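Local coordinates for protein multiheme cytochrome cf (Carboxydothermus ferrireducens DSM 11255, PDB 6QVM) that probably transfers electrons through its many hemes to insoluble extracellular Fe(III), while anchored in the S-layer by a separate binding domain, at residues I127-L132 and E201-A205. Numbering follows the deposited sequence.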
loop_
_atom_site.group_PDB
_atom_site.type_symbol
_atom_site.label_atom_id
_atom_site.label_comp_id
_atom_site.label_asym_id
_atom_site.label_seq_id
_atom_site.Cartn_x
_atom_site.Cartn_y
_atom_site.Cartn_z
ATOM N N ILE A 127 41.786 5.532 -18.431
ATOM C CA ILE A 127 42.410 4.567 -17.537
ATOM C C ILE A 127 43.714 4.050 -18.135
ATOM O O ILE A 127 43.791 3.720 -19.327
ATOM C CB ILE A 127 41.434 3.419 -17.235
ATOM C CG1 ILE A 127 42.060 2.398 -16.288
ATOM C CG2 ILE A 127 40.962 2.743 -18.517
ATOM C CD1 ILE A 127 41.790 2.680 -14.836
ATOM N N THR A 128 44.748 3.972 -17.304
ATOM C CA THR A 128 46.018 3.390 -17.702
ATOM C C THR A 128 46.196 2.030 -17.040
ATOM O O THR A 128 45.506 1.684 -16.078
ATOM C CB THR A 128 47.195 4.308 -17.342
ATOM O OG1 THR A 128 47.302 4.438 -15.918
ATOM C CG2 THR A 128 47.011 5.689 -17.970
ATOM N N LYS A 129 47.151 1.267 -17.573
ATOM C CA LYS A 129 47.383 -0.095 -17.109
ATOM C C LYS A 129 47.754 -0.134 -15.633
ATOM O O LYS A 129 47.412 -1.094 -14.933
ATOM C CB LYS A 129 48.475 -0.736 -17.965
ATOM C CG LYS A 129 48.669 -2.229 -17.767
ATOM C CD LYS A 129 49.191 -2.842 -19.051
ATOM C CE LYS A 129 49.648 -4.273 -18.866
ATOM N NZ LYS A 129 50.096 -4.836 -20.168
ATOM N N GLN A 130 48.433 0.899 -15.134
ATOM C CA GLN A 130 48.868 0.862 -13.744
ATOM C C GLN A 130 47.741 1.252 -12.796
ATOM O O GLN A 130 47.634 0.690 -11.703
ATOM C CB GLN A 130 50.087 1.763 -13.534
ATOM C CG GLN A 130 49.822 3.254 -13.709
ATOM C CD GLN A 130 51.057 4.094 -13.477
ATOM O OE1 GLN A 130 51.669 4.041 -12.411
ATOM N NE2 GLN A 130 51.443 4.866 -14.485
ATOM N N ARG A 131 46.879 2.189 -13.193
ATOM C CA ARG A 131 45.792 2.551 -12.296
ATOM C C ARG A 131 44.614 1.594 -12.411
ATOM O O ARG A 131 43.802 1.509 -11.484
ATOM C CB ARG A 131 45.368 4.000 -12.529
ATOM C CG ARG A 131 45.967 4.917 -11.466
ATOM C CD ARG A 131 45.676 6.386 -11.636
ATOM N NE ARG A 131 44.397 6.809 -11.058
ATOM C CZ ARG A 131 44.090 6.756 -9.760
ATOM N NH1 ARG A 131 42.911 7.188 -9.336
ATOM N NH2 ARG A 131 44.952 6.272 -8.879
ATOM N N LEU A 132 44.507 0.860 -13.521
ATOM C CA LEU A 132 43.588 -0.272 -13.547
ATOM C C LEU A 132 44.003 -1.324 -12.529
ATOM O O LEU A 132 43.155 -1.903 -11.843
ATOM C CB LEU A 132 43.522 -0.883 -14.945
ATOM C CG LEU A 132 42.723 -2.189 -15.047
ATOM C CD1 LEU A 132 41.248 -1.947 -14.744
ATOM C CD2 LEU A 132 42.898 -2.843 -16.412
ATOM N N GLU A 201 41.541 -5.501 -21.535
ATOM C CA GLU A 201 42.140 -5.612 -20.208
ATOM C C GLU A 201 41.202 -5.093 -19.125
ATOM O O GLU A 201 41.151 -5.656 -18.025
ATOM C CB GLU A 201 43.475 -4.875 -20.175
ATOM C CG GLU A 201 44.523 -5.510 -21.075
ATOM C CD GLU A 201 45.854 -4.782 -21.031
ATOM O OE1 GLU A 201 45.899 -3.598 -21.437
ATOM O OE2 GLU A 201 46.847 -5.381 -20.555
ATOM N N VAL A 202 40.455 -4.025 -19.417
ATOM C CA VAL A 202 39.448 -3.531 -18.479
ATOM C C VAL A 202 38.383 -4.593 -18.235
ATOM O O VAL A 202 38.016 -4.884 -17.090
ATOM C CB VAL A 202 38.826 -2.222 -18.998
ATOM C CG1 VAL A 202 37.655 -1.807 -18.122
ATOM C CG2 VAL A 202 39.870 -1.119 -19.051
ATOM N N VAL A 203 37.884 -5.201 -19.314
ATOM C CA VAL A 203 36.820 -6.192 -19.192
ATOM C C VAL A 203 37.325 -7.439 -18.476
ATOM O O VAL A 203 36.615 -8.027 -17.653
ATOM C CB VAL A 203 36.244 -6.516 -20.582
ATOM C CG1 VAL A 203 35.424 -7.801 -20.547
ATOM C CG2 VAL A 203 35.407 -5.357 -21.073
ATOM N N LYS A 204 38.561 -7.850 -18.760
ATOM C CA LYS A 204 39.134 -8.986 -18.042
ATOM C C LYS A 204 39.289 -8.676 -16.559
ATOM O O LYS A 204 39.161 -9.572 -15.716
ATOM C CB LYS A 204 40.475 -9.372 -18.668
ATOM C CG LYS A 204 41.077 -10.671 -18.151
ATOM C CD LYS A 204 41.870 -11.370 -19.242
ATOM C CE LYS A 204 42.587 -12.595 -18.705
ATOM N NZ LYS A 204 43.701 -12.219 -17.796
ATOM N N ALA A 205 39.546 -7.411 -16.223
ATOM C CA ALA A 205 39.617 -7.015 -14.822
ATOM C C ALA A 205 38.224 -6.954 -14.206
ATOM O O ALA A 205 38.013 -7.412 -13.078
ATOM C CB ALA A 205 40.337 -5.675 -14.687
#
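K129 and L132, on the first turn of helix 129-139, face E201 and V202 near the start of helix 199-212; the nearest CA atoms are those of L132 and V202, 7.2 Å apart, and K129 CA lies 8.2 Å from E201 CA. This pairing illustrates how two helix starts can share an apolar seam with a charged pair at its border. L132 contributes the largest share of the surface buried between the segments. Its chi1 of 173° carries CG toward the facing helix, where the fork at CG divides the methyls: L132 CD1 rests on A205 CB at 3.8 Å. The other methyl, L132 CD2, lies 3.7 Å from E201 O, an oxygen already bonded to A205 N within its helix. F109 of helix 102-113 covers both L132 and A205. Just before helix 129-139, I127 meets V202 by branch methyls, CG2 to CG2 at 4.0 Å. K129 runs out as an extended chain from the other flank and crosses E201 obliquely. Its stronger polar partner is S181 O; E201 adds a charged contact, K129 NZ to E201 OE2 at 3.3 Å, a salt bridge whose hydrogen bond is weak. E201 OE1 takes a weak bond from S198 N. Backbone hydrogen bonds between I127 and A197 and between K129 and A195 fasten the same region to the lead-in of helix 199-212. Both helix starts, I-T-K-Q-R from I127 and S-R-T-E ending at E201, resemble the TRAE-type motif of S-layer homology domains, and this part of the chain is probably the S-layer-binding module.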